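Local structure of DNA primase (Helicobacter pylori, 4EHS) at residues A[34-39]-A[89-94]; A[28-33]-A[60-65]. The protein synthesises the short RNA primers used in DNA replication, binds the helicase DnaB through the C-terminal domain described here and stimulates its activity. All coordinates share one frame; numbering follows the deposited sequence.

Contact 1: A[34-39]-A[89-94]; sequences EKLVIR and LPLKKG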
ATOM      1  N   GLU A  34      -3.435 -18.961   0.026  1.00 10.61           N
ATOM      2  CA  GLU A  34      -2.075 -18.369   0.036  1.00 11.13           C
ATOM      3  C   GLU A  34      -1.116 -19.189  -0.842  1.00 12.83           C
ATOM      4  O   GLU A  34      -0.277 -18.645  -1.606  1.00 11.92           O
ATOM      5  CB  GLU A  34      -1.535 -18.338   1.464  1.00 12.06           C
ATOM      6  CG  GLU A  34      -2.308 -17.297   2.312  1.00 13.13           C
ATOM      7  CD  GLU A  34      -1.680 -17.044   3.660  1.00 16.23           C
ATOM      8  OE1 GLU A  34      -0.553 -17.515   3.896  1.00 17.63           O
ATOM      9  OE2 GLU A  34      -2.358 -16.297   4.446  1.00 14.52           O
ATOM     10  N   LYS A  35      -1.266 -20.513  -0.735  1.00 10.96           N
ATOM     11  CA  LYS A  35      -0.447 -21.404  -1.599  1.00 11.87           C
ATOM     12  C   LYS A  35      -0.691 -21.161  -3.061  1.00 11.34           C
ATOM     13  O   LYS A  35       0.268 -21.168  -3.880  1.00 11.92           O
ATOM     14  CB  LYS A  35      -0.751 -22.910  -1.269  1.00 13.90           C
ATOM     15  CG  LYS A  35      -0.042 -23.316   0.008  1.00 15.91           C
ATOM     16  CD  LYS A  35      -0.161 -24.871   0.160  1.00 20.69           C
ATOM     17  CE  LYS A  35      -1.405 -25.237   0.868  1.00 26.49           C
ATOM     18  NZ  LYS A  35      -1.360 -26.676   1.398  1.00 32.37           N
ATOM     19  N   LEU A  36      -1.955 -20.998  -3.398  1.00 12.17           N
ATOM     20  CA  LEU A  36      -2.398 -20.840  -4.783  1.00 11.71           C
ATOM     21  C   LEU A  36      -1.820 -19.574  -5.353  1.00 12.76           C
ATOM     22  O   LEU A  36      -1.252 -19.606  -6.436  1.00 11.73           O
ATOM     23  CB  LEU A  36      -3.909 -20.963  -4.920  1.00 12.61           C
ATOM     24  CG  LEU A  36      -4.508 -20.884  -6.316  1.00 14.14           C
ATOM     25  CD1 LEU A  36      -4.033 -22.073  -7.138  1.00 16.65           C
ATOM     26  CD2 LEU A  36      -6.035 -20.886  -6.190  1.00 15.17           C
ATOM     27  N   VAL A  37      -1.931 -18.506  -4.567  1.00 11.34           N
ATOM     28  CA  VAL A  37      -1.486 -17.182  -5.012  1.00 13.46           C
ATOM     29  C   VAL A  37       0.038 -17.272  -5.255  1.00 11.48           C
ATOM     30  O   VAL A  37       0.519 -16.841  -6.318  1.00 12.05           O
ATOM     31  CB  VAL A  37      -1.912 -16.083  -3.995  1.00 12.47           C
ATOM     32  CG1 VAL A  37      -1.126 -14.816  -4.293  1.00 13.75           C
ATOM     33  CG2 VAL A  37      -3.406 -15.744  -4.148  1.00 13.54           C
ATOM     34  N   ILE A  38       0.800 -17.861  -4.326  1.00 12.04           N
ATOM     35  CA  ILE A  38       2.234 -17.902  -4.457  1.00 11.97           C
ATOM     36  C   ILE A  38       2.635 -18.805  -5.635  1.00 13.26           C
ATOM     37  O   ILE A  38       3.651 -18.570  -6.316  1.00 11.14           O
ATOM     38  CB  ILE A  38       2.875 -18.337  -3.140  1.00 13.06           C
ATOM     39  CG1 ILE A  38       2.655 -17.195  -2.096  1.00 13.96           C
ATOM     40  CG2 ILE A  38       4.399 -18.537  -3.316  1.00 13.41           C
ATOM     41  CD1 ILE A  38       2.988 -17.634  -0.679  1.00 14.52           C
ATOM     42  N   ARG A  39       1.848 -19.874  -5.787  1.00 11.97           N
ATOM     43  CA  ARG A  39       2.160 -20.825  -6.907  1.00 12.41           C
ATOM     44  C   ARG A  39       2.062 -20.096  -8.283  1.00 11.91           C
ATOM     45  O   ARG A  39       2.899 -20.303  -9.230  1.00 11.97           O
ATOM     46  CB  ARG A  39       1.188 -22.036  -6.801  1.00 11.89           C
ATOM     47  CG  ARG A  39       1.537 -23.001  -7.988  1.00 13.33           C
ATOM     48  CD  ARG A  39       2.958 -23.556  -7.886  1.00 14.30           C
ATOM     49  NE  ARG A  39       2.985 -24.552  -8.987  1.00 17.21           N
ATOM     50  CZ  ARG A  39       2.701 -25.826  -8.783  1.00 16.59           C
ATOM     51  NH1 ARG A  39       2.659 -26.325  -7.524  1.00 19.19           N
ATOM     52  NH2 ARG A  39       2.587 -26.636  -9.867  1.00 19.29           N
ATOM     53  N   LEU A  89      -2.452 -27.802  -6.802  1.00 20.01           N
ATOM     54  CA  LEU A  89      -2.725 -26.382  -6.910  1.00 18.79           C
ATOM     55  C   LEU A  89      -3.012 -26.057  -8.355  1.00 21.99           C
ATOM     56  O   LEU A  89      -2.102 -25.763  -9.124  1.00 24.65           O
ATOM     57  CB  LEU A  89      -1.517 -25.605  -6.390  1.00 18.01           C
ATOM     58  CG  LEU A  89      -1.143 -25.838  -4.935  1.00 19.22           C
ATOM     59  CD1 LEU A  89       0.215 -25.213  -4.633  1.00 20.72           C
ATOM     60  CD2 LEU A  89      -2.234 -25.207  -4.047  1.00 18.96           C
ATOM     61  N   PRO A  90      -4.271 -26.096  -8.727  1.00 21.23           N
ATOM     62  CA  PRO A  90      -4.571 -25.982 -10.134  1.00 24.65           C
ATOM     63  C   PRO A  90      -4.536 -24.515 -10.637  1.00 20.69           C
ATOM     64  O   PRO A  90      -5.339 -23.724 -10.266  1.00 25.48           O
ATOM     65  CB  PRO A  90      -5.968 -26.596 -10.220  1.00 26.77           C
ATOM     66  CG  PRO A  90      -6.605 -26.173  -8.922  1.00 27.73           C
ATOM     67  CD  PRO A  90      -5.487 -26.299  -7.903  1.00 24.28           C
ATOM     68  N   LEU A  91      -3.617 -24.209 -11.527  1.00 19.03           N
ATOM     69  CA  LEU A  91      -3.538 -22.853 -12.097  1.00 17.70           C
ATOM     70  C   LEU A  91      -4.339 -22.816 -13.402  1.00 18.50           C
ATOM     71  O   LEU A  91      -4.439 -23.820 -14.096  1.00 19.14           O
ATOM     72  CB  LEU A  91      -2.077 -22.517 -12.419  1.00 17.38           C
ATOM     73  CG  LEU A  91      -1.112 -22.652 -11.243  1.00 18.13           C
ATOM     74  CD1 LEU A  91       0.272 -22.206 -11.717  1.00 19.03           C
ATOM     75  CD2 LEU A  91      -1.532 -21.873 -10.000  1.00 15.32           C
ATOM     76  N   LYS A  92      -4.860 -21.662 -13.773  1.00 18.63           N
ATOM     77  CA  LYS A  92      -5.570 -21.547 -15.046  1.00 22.41           C
ATOM     78  C   LYS A  92      -5.147 -20.256 -15.694  1.00 20.84           C
ATOM     79  O   LYS A  92      -4.916 -19.216 -15.010  1.00 18.66           O
ATOM     80  CB  LYS A  92      -7.089 -21.430 -14.837  1.00 27.69           C
ATOM     81  CG  LYS A  92      -7.727 -22.245 -13.723  1.00 39.40           C
ATOM     82  CD  LYS A  92      -9.125 -21.688 -13.473  1.00 46.70           C
ATOM     83  CE  LYS A  92      -9.472 -21.652 -11.987  1.00 52.09           C
ATOM     84  NZ  LYS A  92     -10.936 -21.447 -11.761  1.00 52.30           N
ATOM     85  N   LYS A  93      -5.174 -20.259 -17.037  1.00 19.75           N
ATOM     86  CA  LYS A  93      -4.999 -19.043 -17.810  1.00 21.04           C
ATOM     87  C   LYS A  93      -6.054 -18.023 -17.325  1.00 20.75           C
ATOM     88  O   LYS A  93      -7.230 -18.366 -17.148  1.00 21.35           O
ATOM     89  CB  LYS A  93      -5.224 -19.383 -19.287  1.00 25.45           C
ATOM     90  CG  LYS A  93      -5.135 -18.252 -20.295  1.00 31.93           C
ATOM     91  CD  LYS A  93      -5.573 -18.853 -21.653  1.00 34.29           C
ATOM     92  CE  LYS A  93      -4.758 -18.301 -22.812  1.00 41.67           C
ATOM     93  NZ  LYS A  93      -5.374 -18.551 -24.157  1.00 38.68           N
ATOM     94  N   GLY A  94      -5.590 -16.827 -16.993  1.00 21.89           N
ATOM     95  CA  GLY A  94      -6.463 -15.707 -16.604  1.00 24.07           C
ATOM     96  C   GLY A  94      -7.059 -15.837 -15.218  1.00 22.85           C
ATOM     97  O   GLY A  94      -7.961 -15.127 -14.880  1.00 25.80           O
TER
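Arg39 NH1 is gripped by two main-chain oxygens, Leu83 O and Asp86 O at the end of helix 78-85 and just beyond it, and it also lies 3.9 Å from the methyl Leu89 CD1. The same guanidinium forms a salt bridge from NE to Glu43, one turn further along helix 30-43. With the head fixed in this way, the aliphatic part of Arg39 becomes a wall for the loop 89-94: Arg39 CG, anti to the backbone N (chi1 180°), lies 3.8 Å from Leu91 CD2, and the two side chains cross at about a right angle. Leu89 comes in from the loop with its two methyls divided along the helix. Leu89 CD1 serves Arg39, whereas Leu89 CD2 rests 3.9 Å from Lys35 CB, one turn earlier; the rest of Lys35 leads away from the loop, so a long polar residue contributes only its root to the apolar contact. Leu36 touches the loop further on, through CD1. Its CG also stands anti to the backbone N (chi1 -177°), and this carries Leu36 CD1 to 3.8 Å from Leu91 CD2 as the two leucines slide past each other in opposite directions. Leu36 CD1 is equally close, at 3.8 Å, to Pro90 O, a van der Waals approach to a carbonyl. Pro90 turns away from 34-39, and its ring packs on Phe32, earlier in the same helix. Leucine suits position 89 because its branched end reaches two neighbours at once, while Leu36 and Leu91 each bring a methyl to their meeting point. No hydrogen bond joins the two segments directly, so the loop that leads into helix 96-117 is held against helix 30-43 by apolar shape, while the polar anchoring comes from Arg39 gripping the chain ahead of Leu89 and from Lys92 N bonding to the Tyr40 hydroxyl.

Contact 2: A[28-33]-A[60-65]; sequences PSLEFL and FLHKKQ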
ATOM      1  N   PRO A  28     -12.185 -21.652  -0.607  1.00 23.66           N
ATOM      2  CA  PRO A  28     -10.987 -22.296  -0.095  1.00 19.85           C
ATOM      3  C   PRO A  28     -10.628 -21.860   1.297  1.00 17.15           C
ATOM      4  O   PRO A  28     -11.054 -20.803   1.766  1.00 17.68           O
ATOM      5  CB  PRO A  28      -9.883 -21.838  -1.086  1.00 20.74           C
ATOM      6  CG  PRO A  28     -10.404 -20.477  -1.557  1.00 20.83           C
ATOM      7  CD  PRO A  28     -11.876 -20.587  -1.602  1.00 20.81           C
ATOM      8  N   SER A  29      -9.786 -22.664   1.932  1.00 17.58           N
ATOM      9  CA  SER A  29      -9.161 -22.310   3.192  1.00 17.04           C
ATOM     10  C   SER A  29      -8.143 -21.190   2.895  1.00 16.46           C
ATOM     11  O   SER A  29      -7.730 -21.006   1.700  1.00 14.11           O
ATOM     12  CB  SER A  29      -8.415 -23.498   3.821  1.00 17.57           C
ATOM     13  OG  SER A  29      -7.164 -23.798   3.101  1.00 17.87           O
ATOM     14  N   LEU A  30      -7.772 -20.417   3.933  1.00 14.85           N
ATOM     15  CA  LEU A  30      -6.828 -19.364   3.677  1.00 15.39           C
ATOM     16  C   LEU A  30      -5.469 -19.961   3.316  1.00 15.59           C
ATOM     17  O   LEU A  30      -4.782 -19.445   2.433  1.00 15.74           O
ATOM     18  CB  LEU A  30      -6.715 -18.416   4.884  1.00 15.89           C
ATOM     19  CG  LEU A  30      -5.823 -17.199   4.711  1.00 16.58           C
ATOM     20  CD1 LEU A  30      -6.468 -16.297   3.696  1.00 16.78           C
ATOM     21  CD2 LEU A  30      -5.604 -16.590   6.134  1.00 15.35           C
ATOM     22  N   GLU A  31      -5.115 -21.115   3.896  1.00 17.62           N
ATOM     23  CA  GLU A  31      -3.792 -21.660   3.681  1.00 16.25           C
ATOM     24  C   GLU A  31      -3.746 -22.116   2.212  1.00 14.26           C
ATOM     25  O   GLU A  31      -2.752 -21.833   1.505  1.00 14.35           O
ATOM     26  CB  GLU A  31      -3.462 -22.810   4.680  1.00 18.56           C
ATOM     27  CG  GLU A  31      -2.237 -23.576   4.225  1.00 24.69           C
ATOM     28  CD  GLU A  31      -1.617 -24.445   5.317  1.00 32.56           C
ATOM     29  OE1 GLU A  31      -2.060 -24.385   6.473  1.00 33.54           O
ATOM     30  OE2 GLU A  31      -0.659 -25.158   5.015  1.00 40.77           O
ATOM     31  N   PHE A  32      -4.837 -22.720   1.726  1.00 13.59           N
ATOM     32  CA  PHE A  32      -4.900 -23.129   0.332  1.00 13.67           C
ATOM     33  C   PHE A  32      -4.813 -21.886  -0.586  1.00 13.16           C
ATOM     34  O   PHE A  32      -4.130 -21.861  -1.591  1.00 12.78           O
ATOM     35  CB  PHE A  32      -6.216 -23.869   0.022  1.00 16.19           C
ATOM     36  CG  PHE A  32      -6.280 -24.409  -1.439  1.00 18.39           C
ATOM     37  CD1 PHE A  32      -5.707 -25.642  -1.781  1.00 21.71           C
ATOM     38  CD2 PHE A  32      -6.875 -23.639  -2.433  1.00 22.43           C
ATOM     39  CE1 PHE A  32      -5.785 -26.085  -3.114  1.00 21.91           C
ATOM     40  CE2 PHE A  32      -6.960 -24.075  -3.767  1.00 22.23           C
ATOM     41  CZ  PHE A  32      -6.387 -25.297  -4.085  1.00 24.53           C
ATOM     42  N   LEU A  33      -5.558 -20.869  -0.251  1.00 12.70           N
ATOM     43  CA  LEU A  33      -5.523 -19.656  -1.089  1.00 13.03           C
ATOM     44  C   LEU A  33      -4.131 -19.005  -1.099  1.00 11.22           C
ATOM     45  O   LEU A  33      -3.693 -18.533  -2.171  1.00 11.29           O
ATOM     46  CB  LEU A  33      -6.511 -18.610  -0.544  1.00 12.08           C
ATOM     47  CG  LEU A  33      -6.667 -17.331  -1.338  1.00 14.76           C
ATOM     48  CD1 LEU A  33      -7.083 -17.648  -2.788  1.00 13.21           C
ATOM     49  CD2 LEU A  33      -7.741 -16.442  -0.674  1.00 15.03           C
ATOM     50  N   PHE A  60       0.293 -12.430   4.518  1.00 17.94           N
ATOM     51  CA  PHE A  60       0.248 -13.923   4.630  1.00 17.72           C
ATOM     52  C   PHE A  60       0.279 -14.373   6.074  1.00 20.06           C
ATOM     53  O   PHE A  60       1.172 -13.966   6.823  1.00 26.07           O
ATOM     54  CB  PHE A  60       1.445 -14.533   3.881  1.00 16.63           C
ATOM     55  CG  PHE A  60       1.369 -14.324   2.398  1.00 19.27           C
ATOM     56  CD1 PHE A  60       0.680 -15.281   1.608  1.00 16.78           C
ATOM     57  CD2 PHE A  60       1.915 -13.191   1.752  1.00 19.04           C
ATOM     58  CE1 PHE A  60       0.528 -15.103   0.243  1.00 15.36           C
ATOM     59  CE2 PHE A  60       1.762 -13.022   0.364  1.00 18.15           C
ATOM     60  CZ  PHE A  60       1.074 -13.983  -0.406  1.00 15.65           C
ATOM     61  N   LEU A  61      -0.677 -15.216   6.448  1.00 18.60           N
ATOM     62  CA  LEU A  61      -0.723 -15.822   7.795  1.00 19.92           C
ATOM     63  C   LEU A  61      -0.174 -17.244   7.822  1.00 20.41           C
ATOM     64  O   LEU A  61       0.090 -17.757   8.924  1.00 21.35           O
ATOM     65  CB  LEU A  61      -2.140 -15.825   8.344  1.00 19.67           C
ATOM     66  CG  LEU A  61      -2.898 -14.491   8.317  1.00 23.51           C
ATOM     67  CD1 LEU A  61      -4.198 -14.567   9.111  1.00 22.55           C
ATOM     68  CD2 LEU A  61      -1.982 -13.401   8.814  1.00 26.90           C
ATOM     69  N   HIS A  62       0.016 -17.848   6.646  1.00 15.66           N
ATOM     70  CA  HIS A  62       0.441 -19.257   6.582  1.00 17.98           C
ATOM     71  C   HIS A  62       1.667 -19.476   5.813  1.00 16.51           C
ATOM     72  O   HIS A  62       2.426 -20.398   6.125  1.00 19.64           O
ATOM     73  CB  HIS A  62      -0.674 -20.138   6.028  1.00 18.08           C
ATOM     74  CG  HIS A  62      -1.927 -20.075   6.833  1.00 20.25           C
ATOM     75  ND1 HIS A  62      -2.055 -20.720   8.047  1.00 20.87           N
ATOM     76  CD2 HIS A  62      -3.112 -19.398   6.614  1.00 17.99           C
ATOM     77  CE1 HIS A  62      -3.283 -20.434   8.558  1.00 20.54           C
ATOM     78  NE2 HIS A  62      -3.939 -19.670   7.692  1.00 19.43           N
ATOM     79  N   LYS A  63       1.926 -18.638   4.796  1.00 15.96           N
ATOM     80  CA  LYS A  63       2.960 -18.938   3.815  1.00 15.74           C
ATOM     81  C   LYS A  63       3.900 -17.722   3.657  1.00 16.24           C
ATOM     82  O   LYS A  63       4.492 -17.493   2.623  1.00 15.50           O
ATOM     83  CB  LYS A  63       2.369 -19.410   2.450  1.00 14.72           C
ATOM     84  CG  LYS A  63       1.530 -20.689   2.539  1.00 16.59           C
ATOM     85  CD  LYS A  63       2.389 -21.888   2.852  1.00 17.04           C
ATOM     86  CE  LYS A  63       1.555 -23.071   3.278  1.00 17.09           C
ATOM     87  NZ  LYS A  63       2.284 -24.311   3.614  1.00 18.06           N
ATOM     88  N   LYS A  64       4.128 -17.044   4.777  1.00 18.59           N
ATOM     89  CA  LYS A  64       4.954 -15.863   4.741  1.00 19.97           C
ATOM     90  C   LYS A  64       6.383 -16.214   4.326  1.00 19.26           C
ATOM     91  O   LYS A  64       6.985 -15.506   3.525  1.00 19.02           O
ATOM     92  CB  LYS A  64       4.888 -15.198   6.107  1.00 22.70           C
ATOM     93  CG  LYS A  64       5.768 -13.975   6.199  1.00 27.05           C
ATOM     94  CD  LYS A  64       5.521 -13.345   7.569  1.00 30.07           C
ATOM     95  CE  LYS A  64       5.923 -11.877   7.567  1.00 33.60           C
ATOM     96  NZ  LYS A  64       7.363 -11.803   7.184  1.00 34.51           N
ATOM     97  N   GLN A  65       6.930 -17.314   4.836  1.00 19.94           N
ATOM     98  CA  GLN A  65       8.319 -17.669   4.519  1.00 20.64           C
ATOM     99  C   GLN A  65       8.476 -17.948   3.023  1.00 19.56           C
ATOM    100  O   GLN A  65       9.450 -17.520   2.449  1.00 18.30           O
ATOM    101  CB  GLN A  65       8.840 -18.873   5.358  1.00 24.10           C
ATOM    102  CG  GLN A  65       8.751 -18.526   6.843  1.00 28.50           C
ATOM    103  CD  GLN A  65       9.270 -19.580   7.809  1.00 34.28           C
ATOM    104  OE1 GLN A  65       9.976 -20.533   7.438  1.00 34.25           O
ATOM    105  NE2 GLN A  65       8.930 -19.397   9.080  1.00 37.57           N
TER
HETATM  106  O   HOH W   1       0.652 -26.613   3.148  1.00 39.30           O
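The His62 ring lies against Glu31, whose CB sits over one face in a CH-pi contact, 4.0 Å from the ring centroid and 20° off its normal. The contact joins the first turn of helix 30-43 to the loop entering helix 64-71 in the all-helical, helicase-binding domain of DnaG. Leu30 meets the same imidazole at its edge, with Leu30 CD2 3.8 Å from His62 CD2, and also touches Leu61 CD1 at 3.9 Å. Leu61 CB, from the preceding residue, lies 4.0 Å above the opposite face of the His62 ring, toward the rim; a flat imidazole offers Glu31 a face and Leu30 an edge. Beyond CB, Glu31 is extended and carries its carboxylate past the ring toward Lys63, which bends back at chi2 (-69°) to meet it. Lysine's length lets its ammonium reach the carboxylate in a salt bridge whose direct hydrogen bond, Lys63 NZ to Glu31 OE2 at 3.4 Å, is weak; Lys35 is a second, more distant cation. Both loops lead straight into helices: Lys63 holds the N-cap position of helix 64-71, and Ser29 caps helix 30-43, its short hydroxyl accepting from the amide, with Phe32 N to Ser29 OG at 2.9 Å. A water bridges the ion pair. It donates to Glu31 OE2 at 2.7 Å and accepts from Lys63 NZ at 2.9 Å.

In the fold
Both contacts draw on helix 30-43, contact 2 on its first turn and contact 1 on the turns that follow, and their centres lie 12 Å apart. Glu34 ties them together: it belongs to 34-39, yet its carboxylate reaches the loop 60-65, with Glu34 OE2 2.8 Å from Leu61 N and Glu34 OE1 2.8 Å from His62 N, both probable hydrogen bonds. A buried acid thus satisfies two main-chain amides ahead of helix 64-71, with a weaker bond from Lys63 N to Glu34 OE1. Phe32 bridges the other way, from segment 28-33 to Leu89 and Pro90. The primase active site belongs to the central core domain, absent from this chain; these contacts pack loops of the DnaB-binding domain on helix 30-43.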